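Local coordinates for protein benzoate transport porin BenP (Acinetobacter baumannii AB307-0294, PDB 5DL8) that probably acts as an outer-membrane porin of the OprD family, a beta-barrel channel through which small substrates such as benzoate would pass, at residues A[59-63]-A[74-78]; A[69-73]-A[121-125]; A[90-96]-A[105-109]; A[248-252]-A[302-306]; A[341-345]-A[357-361]. One frame throughout, in Å; residues are numbered along the deposited sequence.

Contact 1 (A[59-63]-A[74-78]); sequences KSKMH and ITIGA
Ser60 holds Ala78 by two bonds, one from its backbone and one to its side chain. Ser60 N donates to Ala78 O at 2.9 Å, and Ala78 N returns a bond of 2.8 Å to Ser60 OG (N-H...O angle 164°). The hydroxyl thus takes the place that a backbone carbonyl would fill in a regular antiparallel pair. A chi1 of 80° tucks OG back over its own main chain, where it can face Ala78 N, while Ser60 O is used by Lys120 NZ and Lys61 N by Asp24 OD1. Regular pairing returns at His63 and Ile76, an antiparallel hydrogen-bonded pair in which His63 N meets Ile76 O at 2.7 Å and Ile76 N meets His63 O at 2.9 Å. The second of these carbonyls also takes a CA-H...O contact, Thr75 CA lying 3.2 Å from His63 O. The imidazole of His63 has Ile76 O near its plane at one edge and CD of Lys61 over a face; its ND1 makes a weak bond to Lys61 O. Between the two bonded regions Met62 bends at chi2 and chi3, bringing CE to 3.5 Å from Thr75 OG1 and 3.8 Å from Gly77 N. That threonine hydroxyl is itself bonded to Asn19. The contact joins the irregular end of strand 47-65 to strand 72-87. On its other side Lys59 bonds through the backbone to Glu25, the first residue of strand 25-39, and Met62 to Gln21 just before that strand; strand 107-123 follows beyond Thr75, which bonds to Gly122.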
# COMPACT_ATOMS: atom_id res chain seq x y z
N LYS A 59 -5.30 7.97 -18.56
CA LYS A 59 -5.74 9.18 -17.90
C LYS A 59 -5.79 10.34 -18.79
O LYS A 59 -4.73 10.89 -19.14
CB LYS A 59 -4.74 9.61 -16.88
CG LYS A 59 -4.49 8.61 -15.80
CD LYS A 59 -3.47 9.15 -14.82
CE LYS A 59 -3.99 10.46 -14.28
NZ LYS A 59 -3.30 10.70 -12.99
N SER A 60 -6.98 10.80 -19.08
CA SER A 60 -7.11 11.96 -19.94
C SER A 60 -6.51 13.26 -19.37
O SER A 60 -6.48 13.51 -18.17
CB SER A 60 -8.55 12.21 -20.38
OG SER A 60 -9.30 12.85 -19.37
N LYS A 61 -6.07 14.10 -20.30
CA LYS A 61 -5.92 15.51 -19.96
C LYS A 61 -7.29 16.05 -19.49
O LYS A 61 -8.37 15.52 -19.81
CB LYS A 61 -5.40 16.34 -21.16
CG LYS A 61 -6.37 16.52 -22.34
CD LYS A 61 -5.72 17.31 -23.51
CE LYS A 61 -6.29 16.97 -24.89
NZ LYS A 61 -5.54 17.57 -26.04
N MET A 62 -7.20 17.13 -18.73
CA MET A 62 -8.40 17.89 -18.37
C MET A 62 -8.80 18.77 -19.55
O MET A 62 -8.01 19.52 -20.10
CB MET A 62 -8.18 18.69 -17.07
CG MET A 62 -8.06 17.81 -15.82
SD MET A 62 -9.24 16.43 -15.54
CE MET A 62 -10.72 17.38 -15.12
N HIS A 63 -10.03 18.67 -19.97
CA HIS A 63 -10.44 19.43 -21.13
C HIS A 63 -11.22 20.62 -20.69
O HIS A 63 -12.18 20.49 -19.96
CB HIS A 63 -11.31 18.61 -22.03
CG HIS A 63 -10.58 17.73 -22.98
ND1 HIS A 63 -10.04 16.49 -22.61
CD2 HIS A 63 -10.37 17.86 -24.32
CE1 HIS A 63 -9.50 15.93 -23.68
NE2 HIS A 63 -9.69 16.74 -24.72
N ILE A 74 -14.28 25.64 -16.24
CA ILE A 74 -14.75 24.32 -15.76
C ILE A 74 -14.17 23.30 -16.72
O ILE A 74 -14.14 23.56 -17.93
CB ILE A 74 -16.30 24.21 -15.65
CG1 ILE A 74 -16.76 24.77 -14.30
CG2 ILE A 74 -16.78 22.75 -15.73
CD1 ILE A 74 -18.20 25.31 -14.29
N THR A 75 -13.71 22.17 -16.19
CA THR A 75 -12.93 21.15 -16.97
C THR A 75 -13.53 19.76 -16.79
O THR A 75 -14.10 19.48 -15.75
CB THR A 75 -11.40 21.10 -16.65
OG1 THR A 75 -11.21 20.80 -15.26
CG2 THR A 75 -10.73 22.42 -16.94
N ILE A 76 -13.46 18.93 -17.84
CA ILE A 76 -13.91 17.52 -17.81
C ILE A 76 -12.78 16.58 -18.28
O ILE A 76 -11.97 16.93 -19.15
CB ILE A 76 -15.16 17.22 -18.68
CG1 ILE A 76 -15.05 17.91 -20.06
CG2 ILE A 76 -16.43 17.63 -17.96
CD1 ILE A 76 -15.67 17.15 -21.22
N GLY A 77 -12.73 15.40 -17.69
CA GLY A 77 -11.93 14.32 -18.23
C GLY A 77 -12.46 12.98 -17.84
O GLY A 77 -13.50 12.85 -17.22
N ALA A 78 -11.71 11.96 -18.17
CA ALA A 78 -12.00 10.59 -17.79
C ALA A 78 -10.74 9.74 -17.71
O ALA A 78 -9.70 10.02 -18.39
CB ALA A 78 -12.98 9.97 -18.77

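Contact 2 (A[69-73]-A[121-125]); sequences IADKP and LGYDK
A two-residue beta hairpin with a type I' turn, Ile69 to Lys72, is tied by Tyr123 to the end of the next long strand. Its two closing bonds are Ile69 N to Lys72 O at 3.0 Å and Lys72 N to Ile69 O at 3.2 Å. Tyr123 OH donates to the same Ile69 O at 2.6 Å, about 50° out of the carbonyl plane, and approaches from the opposite face to Lys72 N, so that this oxygen is gripped by two donors. The ring reaches the turn because CG stands anti to the backbone N (chi1 177°), which extends the phenol toward the turn. Lys72 O and Ile69 O lie near the ring plane at its edge, and CE1 of Tyr123 is 3.6 Å from CB of Lys72 and 4.0 Å from CB of Ile69. The lysine chain crosses the ring at about a right angle, then bends at chi2 (-74°) toward Asp124, where NZ and OD1 form a rather long salt bridge of 3.6 Å. Where the backbones part, one water spans them, donating to Pro73 O and accepting from Asp124 N, each at 2.8 Å. The contact lies where strands 72-87 and 107-123 diverge: Gly122 still bonds to Thr75, Leu121 touches Ile74 and Ile76 and pairs with Leu128 of strand 126-130, and Asp124 O takes a bond from Asn19 of the N-terminal segment.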
# COMPACT_ATOMS: atom_id res chain seq x y z
N ILE A 69 -15.50 30.79 -15.25
CA ILE A 69 -16.04 31.46 -14.05
C ILE A 69 -14.87 32.09 -13.32
O ILE A 69 -13.93 31.40 -12.94
CB ILE A 69 -16.79 30.46 -13.14
CG1 ILE A 69 -17.91 29.78 -13.92
CG2 ILE A 69 -17.40 31.09 -11.90
CD1 ILE A 69 -18.66 28.75 -13.11
N ALA A 70 -14.91 33.41 -13.19
CA ALA A 70 -13.81 34.23 -12.67
C ALA A 70 -12.46 33.87 -13.30
O ALA A 70 -11.53 33.52 -12.56
CB ALA A 70 -13.74 34.11 -11.16
N ASP A 71 -12.37 33.89 -14.64
CA ASP A 71 -11.11 33.61 -15.41
C ASP A 71 -10.58 32.16 -15.40
O ASP A 71 -9.55 31.90 -16.02
CB ASP A 71 -9.94 34.59 -15.05
CG ASP A 71 -10.22 36.01 -15.47
OD1 ASP A 71 -10.98 36.25 -16.41
OD2 ASP A 71 -9.66 36.94 -14.88
N LYS A 72 -11.31 31.23 -14.76
CA LYS A 72 -10.96 29.79 -14.75
C LYS A 72 -12.00 28.89 -15.43
O LYS A 72 -13.20 28.94 -15.08
CB LYS A 72 -10.84 29.23 -13.30
CG LYS A 72 -10.21 30.13 -12.29
CD LYS A 72 -8.72 30.15 -12.56
CE LYS A 72 -8.05 31.22 -11.71
NZ LYS A 72 -6.60 31.05 -11.94
N PRO A 73 -11.55 28.01 -16.34
CA PRO A 73 -12.52 27.13 -16.96
C PRO A 73 -13.03 26.01 -16.06
O PRO A 73 -12.31 25.51 -15.17
CB PRO A 73 -11.75 26.55 -18.17
CG PRO A 73 -10.30 26.75 -17.87
CD PRO A 73 -10.25 28.00 -17.05
N LEU A 121 -14.19 16.06 -13.08
CA LEU A 121 -14.70 17.44 -13.21
C LEU A 121 -13.77 18.39 -12.41
O LEU A 121 -13.57 18.19 -11.21
CB LEU A 121 -16.20 17.52 -12.71
CG LEU A 121 -17.00 18.84 -12.89
CD1 LEU A 121 -17.30 19.22 -14.36
CD2 LEU A 121 -18.32 18.88 -12.04
N GLY A 122 -13.18 19.39 -13.07
CA GLY A 122 -12.15 20.22 -12.43
C GLY A 122 -12.57 21.68 -12.43
O GLY A 122 -13.35 22.13 -13.30
N TYR A 123 -12.06 22.43 -11.45
CA TYR A 123 -12.15 23.90 -11.44
C TYR A 123 -10.90 24.51 -10.71
O TYR A 123 -10.69 24.22 -9.53
CB TYR A 123 -13.48 24.40 -10.78
CG TYR A 123 -13.54 25.94 -10.69
CD1 TYR A 123 -13.83 26.72 -11.83
CD2 TYR A 123 -13.28 26.65 -9.47
CE1 TYR A 123 -13.84 28.10 -11.77
CE2 TYR A 123 -13.27 28.05 -9.44
CZ TYR A 123 -13.57 28.74 -10.61
OH TYR A 123 -13.61 30.10 -10.66
N ASP A 124 -10.12 25.38 -11.39
CA ASP A 124 -8.97 26.02 -10.78
C ASP A 124 -7.99 24.94 -10.14
O ASP A 124 -7.30 24.24 -10.87
CB ASP A 124 -9.45 27.08 -9.75
CG ASP A 124 -8.34 28.05 -9.31
OD1 ASP A 124 -7.31 28.14 -10.03
OD2 ASP A 124 -8.50 28.73 -8.26
N LYS A 125 -7.91 24.84 -8.81
CA LYS A 125 -7.06 23.83 -8.15
C LYS A 125 -7.83 22.71 -7.47
O LYS A 125 -7.34 22.09 -6.53
CB LYS A 125 -6.08 24.54 -7.22
CG LYS A 125 -5.04 25.33 -8.03
CD LYS A 125 -4.07 26.11 -7.15
CE LYS A 125 -2.98 26.69 -8.03
NZ LYS A 125 -2.54 28.00 -7.49
O HOH W 1 -9.72 25.63 -14.20

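Contact 3 (A[90-96]-A[105-109]); sequences SDKHVAD and TQSQA
The loop 90-96 passes the start of strand 107-123 with the CA atoms of His93 and Ser107 4.7 Å apart, yet each hydrogen bond between the two segments uses a side chain. Asp91 is the main acceptor. Its OD1 receives Gln108 N at 3.0 Å and, from the carboxylate's opposite face, His93 N at 2.9 Å, the latter closing an Asx turn. OD2 takes the hydroxyl proton of Ser107 OG at 2.7 Å, on its syn side. Three donors fix the carboxylate, which reaches them with CG anti to the backbone N (chi1 -171°) and lays OD2 over one face of the His93 ring. That imidazole donates from ND1 to Gln106 O at 2.9 Å, a bent bond with the acceptor 23° out of the ring plane. The extended Gln108 side chain runs alongside Asp91, the two pointing opposite ways. Its OE1 accepts Lys92 N at 3.0 Å in the carbonyl plane, on a lone pair, and its CG packs against Val94 O. The amide nitrogen NE2 lies 3.1 Å from Asp96 OD2, with amide and carboxylate nearly perpendicular (85°); Ser49 is bonded to that same oxygen. Gln106 and Ser107 form a G1 beta bulge opposite the short strand 101-102, whose Phe101 packs on Gln108. Arg87 of strand 72-87 binds Gln108 O, and the Lys92 side chain is about 6 Å from that of the calcium ligand Asp46.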
# COMPACT_ATOMS: atom_id res chain seq x y z
N SER A 90 0.88 -24.80 -11.45
CA SER A 90 -0.19 -25.78 -11.28
C SER A 90 -0.97 -25.38 -10.02
O SER A 90 -0.48 -24.61 -9.17
CB SER A 90 0.45 -27.19 -11.18
OG SER A 90 1.03 -27.20 -9.89
N ASP A 91 -2.18 -25.85 -9.91
CA ASP A 91 -3.11 -25.41 -8.86
C ASP A 91 -2.65 -26.06 -7.53
O ASP A 91 -2.51 -27.24 -7.45
CB ASP A 91 -4.52 -25.79 -9.24
CG ASP A 91 -5.61 -25.21 -8.31
OD1 ASP A 91 -5.28 -24.49 -7.33
OD2 ASP A 91 -6.83 -25.50 -8.59
N LYS A 92 -2.32 -25.26 -6.53
CA LYS A 92 -1.98 -25.77 -5.16
C LYS A 92 -3.22 -26.03 -4.32
O LYS A 92 -3.13 -26.59 -3.22
CB LYS A 92 -1.12 -24.71 -4.39
CG LYS A 92 0.31 -24.56 -4.93
CD LYS A 92 1.11 -23.66 -4.00
CE LYS A 92 2.04 -22.75 -4.76
NZ LYS A 92 2.99 -23.49 -5.54
N HIS A 93 -4.36 -25.58 -4.82
CA HIS A 93 -5.59 -25.77 -4.05
C HIS A 93 -5.56 -25.16 -2.64
O HIS A 93 -6.24 -25.63 -1.72
CB HIS A 93 -5.99 -27.27 -3.99
CG HIS A 93 -6.21 -27.87 -5.34
ND1 HIS A 93 -7.45 -27.95 -5.91
CD2 HIS A 93 -5.34 -28.33 -6.27
CE1 HIS A 93 -7.34 -28.53 -7.10
NE2 HIS A 93 -6.08 -28.75 -7.35
N VAL A 94 -4.85 -24.05 -2.49
CA VAL A 94 -4.84 -23.25 -1.29
C VAL A 94 -4.64 -21.81 -1.71
O VAL A 94 -3.96 -21.54 -2.69
CB VAL A 94 -3.70 -23.72 -0.30
CG1 VAL A 94 -2.32 -23.42 -0.81
CG2 VAL A 94 -3.79 -23.08 1.10
N ALA A 95 -5.18 -20.87 -0.90
CA ALA A 95 -5.04 -19.47 -1.12
C ALA A 95 -3.60 -19.04 -1.11
O ALA A 95 -2.87 -19.43 -0.33
CB ALA A 95 -5.84 -18.67 -0.12
N ASP A 96 -3.27 -18.17 -1.99
CA ASP A 96 -1.97 -17.46 -2.02
C ASP A 96 -1.97 -15.98 -1.67
O ASP A 96 -0.90 -15.40 -1.49
CB ASP A 96 -1.24 -17.77 -3.42
CG ASP A 96 -1.91 -17.14 -4.63
OD1 ASP A 96 -2.98 -16.44 -4.52
OD2 ASP A 96 -1.28 -17.31 -5.70
N THR A 105 -14.73 -24.71 -3.89
CA THR A 105 -14.09 -25.72 -4.70
C THR A 105 -12.65 -25.91 -4.23
O THR A 105 -12.07 -26.92 -4.50
CB THR A 105 -14.11 -25.41 -6.17
OG1 THR A 105 -13.39 -24.22 -6.39
CG2 THR A 105 -15.54 -25.21 -6.66
N GLN A 106 -12.08 -24.96 -3.49
CA GLN A 106 -10.65 -25.07 -3.10
C GLN A 106 -9.66 -25.01 -4.25
O GLN A 106 -8.75 -25.88 -4.34
CB GLN A 106 -10.39 -26.39 -2.35
CG GLN A 106 -11.24 -26.58 -1.12
CD GLN A 106 -10.37 -26.35 0.08
OE1 GLN A 106 -10.10 -25.18 0.49
NE2 GLN A 106 -9.87 -27.47 0.65
N SER A 107 -9.94 -24.13 -5.19
CA SER A 107 -9.19 -23.96 -6.39
C SER A 107 -8.67 -22.52 -6.60
O SER A 107 -9.39 -21.57 -6.46
CB SER A 107 -9.95 -24.50 -7.61
OG SER A 107 -9.22 -24.36 -8.85
N GLN A 108 -7.39 -22.38 -6.88
CA GLN A 108 -6.83 -21.06 -7.28
C GLN A 108 -7.37 -20.75 -8.64
O GLN A 108 -7.46 -21.65 -9.45
CB GLN A 108 -5.32 -21.16 -7.39
CG GLN A 108 -4.61 -21.52 -6.09
CD GLN A 108 -3.13 -21.31 -6.20
OE1 GLN A 108 -2.29 -22.29 -6.46
NE2 GLN A 108 -2.76 -20.00 -6.07
N ALA A 109 -7.74 -19.51 -8.89
CA ALA A 109 -8.31 -19.14 -10.22
C ALA A 109 -7.28 -19.39 -11.33
O ALA A 109 -6.04 -19.23 -11.11
CB ALA A 109 -8.58 -17.64 -10.23
O HOH W 2 -0.27 -21.96 -8.20

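Contact 4 (A[248-252]-A[302-306]); sequences FKYFN and ETYFI
The tight part of the contact is built round Phe251, which receives the edge of Phe305 on its face in a T-shaped pair, centroids 5.2 Å apart and planes at 85°. Within it, Phe305 CD1 comes to 3.6 Å from Phe251 CE1. Phe305 is itself backed by Glu302, whose CB sits over the centre of its ring. The edge of Phe251 faces the turn: Tyr304 O lies near the ring plane, 3.5 Å from CE1, and Tyr304 CB is 3.9 Å from CZ. The same carbonyl accepts Lys249 NZ at 3.0 Å, the donor standing 41° above the carbonyl plane. A bend at chi4 (-82°) swings NZ to this oxygen, and NZ is also bonded to Tyr230 OH, its stronger partner. These residues mark the place where a long loop of the OprD-type barrel, between strands 278-288 and 319-328, folds against the inner side of strand 243-255. The segment 302-306 meets it as a type I beta turn, Glu302 to Phe305. Inside the turn Tyr304 N bonds to Glu302 OE1 at 3.0 Å, on the anti lone pair, while Glu302 OE2 is held by Val139 N of another loop. Toward Ile306 the contact thins to one apolar touch, CG2 to Lys249 CD at 3.8 Å. On the looser, partly exposed side the Tyr304 ring leads away from the strand, its hydroxyl bonded to Arg206 and to Asp136 O.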
# COMPACT_ATOMS: atom_id res chain seq x y z
N PHE A 248 7.43 11.13 12.55
CA PHE A 248 6.64 10.71 13.69
C PHE A 248 5.30 10.41 13.22
O PHE A 248 4.71 11.26 12.62
CB PHE A 248 6.55 11.82 14.72
CG PHE A 248 5.60 11.57 15.88
CD1 PHE A 248 5.99 10.80 16.96
CD2 PHE A 248 4.35 12.23 15.94
CE1 PHE A 248 5.07 10.58 18.05
CE2 PHE A 248 3.43 12.05 17.05
CZ PHE A 248 3.80 11.24 18.12
N LYS A 249 4.79 9.24 13.57
CA LYS A 249 3.50 8.83 13.15
C LYS A 249 2.61 8.39 14.33
O LYS A 249 3.02 7.59 15.17
CB LYS A 249 3.65 7.66 12.16
CG LYS A 249 4.46 8.15 10.95
CD LYS A 249 4.87 7.10 9.98
CE LYS A 249 5.24 7.58 8.63
NZ LYS A 249 4.08 7.80 7.80
N TYR A 250 1.35 8.86 14.34
CA TYR A 250 0.37 8.48 15.39
C TYR A 250 -0.92 8.03 14.75
O TYR A 250 -1.54 8.75 13.96
CB TYR A 250 0.11 9.59 16.38
CG TYR A 250 -1.01 9.28 17.40
CD1 TYR A 250 -0.75 8.54 18.51
CD2 TYR A 250 -2.29 9.75 17.24
CE1 TYR A 250 -1.75 8.25 19.46
CE2 TYR A 250 -3.26 9.54 18.17
CZ TYR A 250 -2.98 8.75 19.27
OH TYR A 250 -3.96 8.42 20.18
N PHE A 251 -1.27 6.81 15.06
CA PHE A 251 -2.59 6.25 14.69
C PHE A 251 -3.48 5.99 15.94
O PHE A 251 -3.02 5.39 16.95
CB PHE A 251 -2.48 4.90 13.89
CG PHE A 251 -1.86 4.97 12.53
CD1 PHE A 251 -0.53 4.93 12.38
CD2 PHE A 251 -2.63 4.96 11.43
CE1 PHE A 251 0.06 5.00 11.11
CE2 PHE A 251 -2.11 5.00 10.17
CZ PHE A 251 -0.76 5.02 9.98
N ASN A 252 -4.76 6.25 15.77
CA ASN A 252 -5.74 5.86 16.80
C ASN A 252 -6.90 5.19 16.10
O ASN A 252 -7.49 5.82 15.27
CB ASN A 252 -6.29 7.11 17.49
CG ASN A 252 -7.08 6.84 18.82
OD1 ASN A 252 -8.25 6.38 18.84
ND2 ASN A 252 -6.46 7.21 19.92
N GLU A 302 -1.27 -1.00 5.31
CA GLU A 302 -1.24 0.36 5.94
C GLU A 302 0.17 0.84 5.67
O GLU A 302 1.12 0.68 6.50
CB GLU A 302 -1.60 0.36 7.42
CG GLU A 302 -1.61 1.75 8.03
CD GLU A 302 -2.33 2.73 7.06
OE1 GLU A 302 -1.60 3.37 6.20
OE2 GLU A 302 -3.61 2.78 7.13
N THR A 303 0.25 1.45 4.52
CA THR A 303 1.51 1.97 3.94
C THR A 303 2.10 3.16 4.69
O THR A 303 3.28 3.46 4.49
CB THR A 303 1.36 2.42 2.45
OG1 THR A 303 0.28 3.39 2.36
CG2 THR A 303 1.02 1.07 1.48
N TYR A 304 1.29 3.82 5.51
CA TYR A 304 1.74 4.95 6.37
C TYR A 304 2.26 4.56 7.71
O TYR A 304 2.49 5.43 8.57
CB TYR A 304 0.62 5.96 6.48
CG TYR A 304 0.41 6.67 5.13
CD1 TYR A 304 -0.28 6.02 4.02
CD2 TYR A 304 1.02 7.95 4.90
CE1 TYR A 304 -0.39 6.65 2.78
CE2 TYR A 304 0.93 8.58 3.66
CZ TYR A 304 0.23 7.99 2.63
OH TYR A 304 0.15 8.72 1.50
N PHE A 305 2.32 3.26 7.96
CA PHE A 305 3.08 2.75 9.11
C PHE A 305 4.55 3.10 8.78
O PHE A 305 4.85 3.37 7.60
CB PHE A 305 2.89 1.21 9.24
CG PHE A 305 1.72 0.73 10.03
CD1 PHE A 305 0.77 1.56 10.57
CD2 PHE A 305 1.57 -0.65 10.23
CE1 PHE A 305 -0.31 1.06 11.27
CE2 PHE A 305 0.47 -1.19 10.96
CZ PHE A 305 -0.46 -0.32 11.46
N ILE A 306 5.45 3.18 9.79
CA ILE A 306 6.91 3.57 9.49
C ILE A 306 7.65 2.51 8.61
O ILE A 306 8.63 2.79 7.98
CB ILE A 306 7.84 3.73 10.72
CG1 ILE A 306 8.04 2.35 11.40
CG2 ILE A 306 7.34 4.75 11.70
CD1 ILE A 306 8.67 2.47 12.79

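Contact 5 (A[341-345]-A[357-361]); sequences KYVYG and HETES
The rings of Tyr344 and Tyr342 lie on the same side of the sheet, with the methyl of Thr359 between them. At the edge of the Tyr344 ring, in its plane, Thr359 CG2 approaches CD1 to 3.7 Å; from the other tyrosine, Tyr342 OH reaches the same methyl, also at 3.7 Å. Ser361 CB meets the Tyr342 ring obliquely at CD1. Farther along, Tyr344 OH lies 3.8 Å from His357 CB, and the two ring planes are inclined at 35°. Both tyrosines carry CG nearly anti to the backbone N (chi1 -169° in Tyr342, 171° in Tyr344), which sends their rings across toward strand 355-368. Beneath them runs a regular antiparallel hairpin. Val343 and Glu360 form one hydrogen-bonded pair, with Val343 N to Glu360 O at 3.0 Å and Glu360 N to Val343 O at 2.9 Å; Gly345 and Glu358 form the next, with Gly345 N to Glu358 O at 2.9 Å and Glu358 N to Gly345 O at 2.8 Å. CA-H...O contacts, such as Thr359 CA to Val343 O, fill in between. Val343, Glu358 and Glu360 occupy the opposite, buried side, where the loop before strand 319-328 supplies Lys315 to Glu358 OE1 and Thr311 and Ala310 to Glu360, while Tyr386 of neighbouring strand 377-388 bonds to Glu358 OE2. The wall is thus two-sided, with aromatic and hydroxyl groups on one face and anchored carboxylates on the other. Glu318 lies close to Glu358 and could raise its pKa, an effect that Lys315 would offset.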
# COMPACT_ATOMS: atom_id res chain seq x y z
N LYS A 341 16.38 -5.03 5.46
CA LYS A 341 15.62 -4.54 6.67
C LYS A 341 15.48 -5.72 7.65
O LYS A 341 15.37 -6.83 7.16
CB LYS A 341 14.23 -4.16 6.29
CG LYS A 341 14.21 -3.25 5.12
CD LYS A 341 12.76 -2.83 4.82
CE LYS A 341 12.67 -1.85 3.65
NZ LYS A 341 11.20 -1.80 3.32
N TYR A 342 15.58 -5.47 8.95
CA TYR A 342 15.45 -6.45 10.02
C TYR A 342 14.55 -5.83 11.14
O TYR A 342 14.81 -4.72 11.50
CB TYR A 342 16.81 -6.77 10.66
CG TYR A 342 16.83 -7.99 11.63
CD1 TYR A 342 17.02 -9.28 11.09
CD2 TYR A 342 16.72 -7.87 13.07
CE1 TYR A 342 17.07 -10.42 11.90
CE2 TYR A 342 16.81 -9.04 13.91
CZ TYR A 342 16.98 -10.31 13.29
OH TYR A 342 17.09 -11.58 13.90
N VAL A 343 13.53 -6.53 11.62
CA VAL A 343 12.66 -6.13 12.69
C VAL A 343 12.57 -7.22 13.73
O VAL A 343 12.41 -8.39 13.40
CB VAL A 343 11.25 -5.84 12.15
CG1 VAL A 343 10.29 -5.19 13.14
CG2 VAL A 343 11.34 -4.89 11.01
N TYR A 344 12.64 -6.83 15.01
CA TYR A 344 12.34 -7.67 16.13
C TYR A 344 11.16 -7.04 16.88
O TYR A 344 11.11 -5.84 17.06
CB TYR A 344 13.57 -7.76 17.03
CG TYR A 344 13.38 -8.45 18.37
CD1 TYR A 344 13.50 -9.81 18.47
CD2 TYR A 344 13.13 -7.73 19.54
CE1 TYR A 344 13.35 -10.47 19.68
CE2 TYR A 344 13.02 -8.39 20.79
CZ TYR A 344 13.09 -9.78 20.82
OH TYR A 344 12.99 -10.52 21.96
N GLY A 345 10.20 -7.89 17.28
CA GLY A 345 9.01 -7.50 18.00
C GLY A 345 8.85 -8.43 19.23
O GLY A 345 9.18 -9.66 19.18
N HIS A 357 7.73 -13.53 20.83
CA HIS A 357 8.60 -12.63 20.14
C HIS A 357 8.79 -13.08 18.73
O HIS A 357 8.68 -14.30 18.42
CB HIS A 357 9.92 -12.43 20.95
CG HIS A 357 10.80 -13.65 21.13
ND1 HIS A 357 11.65 -14.12 20.15
CD2 HIS A 357 11.02 -14.44 22.20
CE1 HIS A 357 12.32 -15.18 20.59
NE2 HIS A 357 11.97 -15.37 21.84
N GLU A 358 9.11 -12.13 17.83
CA GLU A 358 9.23 -12.54 16.41
C GLU A 358 10.20 -11.64 15.66
O GLU A 358 10.48 -10.52 16.10
CB GLU A 358 7.84 -12.52 15.74
CG GLU A 358 7.29 -11.10 15.74
CD GLU A 358 5.83 -10.94 15.34
OE1 GLU A 358 5.34 -9.73 15.34
OE2 GLU A 358 5.18 -12.00 15.00
N THR A 359 10.73 -12.13 14.56
CA THR A 359 11.66 -11.40 13.74
C THR A 359 11.27 -11.49 12.31
O THR A 359 10.76 -12.54 11.86
CB THR A 359 13.18 -11.85 13.89
OG1 THR A 359 13.34 -13.23 13.51
CG2 THR A 359 13.69 -11.66 15.26
N GLU A 360 11.54 -10.45 11.53
CA GLU A 360 11.33 -10.52 10.06
C GLU A 360 12.49 -9.81 9.36
O GLU A 360 12.80 -8.67 9.68
CB GLU A 360 10.05 -9.83 9.64
CG GLU A 360 9.71 -10.05 8.12
CD GLU A 360 8.48 -9.29 7.61
OE1 GLU A 360 7.36 -9.50 8.16
OE2 GLU A 360 8.65 -8.50 6.65
N SER A 361 13.15 -10.50 8.44
CA SER A 361 14.18 -9.92 7.58
C SER A 361 13.62 -9.84 6.15
O SER A 361 12.78 -10.63 5.76
CB SER A 361 15.53 -10.70 7.73
OG SER A 361 15.35 -12.03 7.33

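Contacts 1 and 2 touch and share strand 72-87, joined by Thr75 O and Gly122 N; both are surface contacts, whereas contact 3, partly buried, lies at the other end of strand 107-123, its centre about 51 Å from that of contact 2. Contact 4 is the buried one, and there aromatic packing outweighs a single cross-segment hydrogen bond. Contact 5, partly buried and about 7 Å from contact 4 at the nearest atoms, is held by paired backbone bonds between adjacent wall strands. Contact 1 mixes backbone pairing with a side-chain substitute, contact 2 adds a tyrosine, an ion pair and a water, and contact 3 relies on side chains throughout.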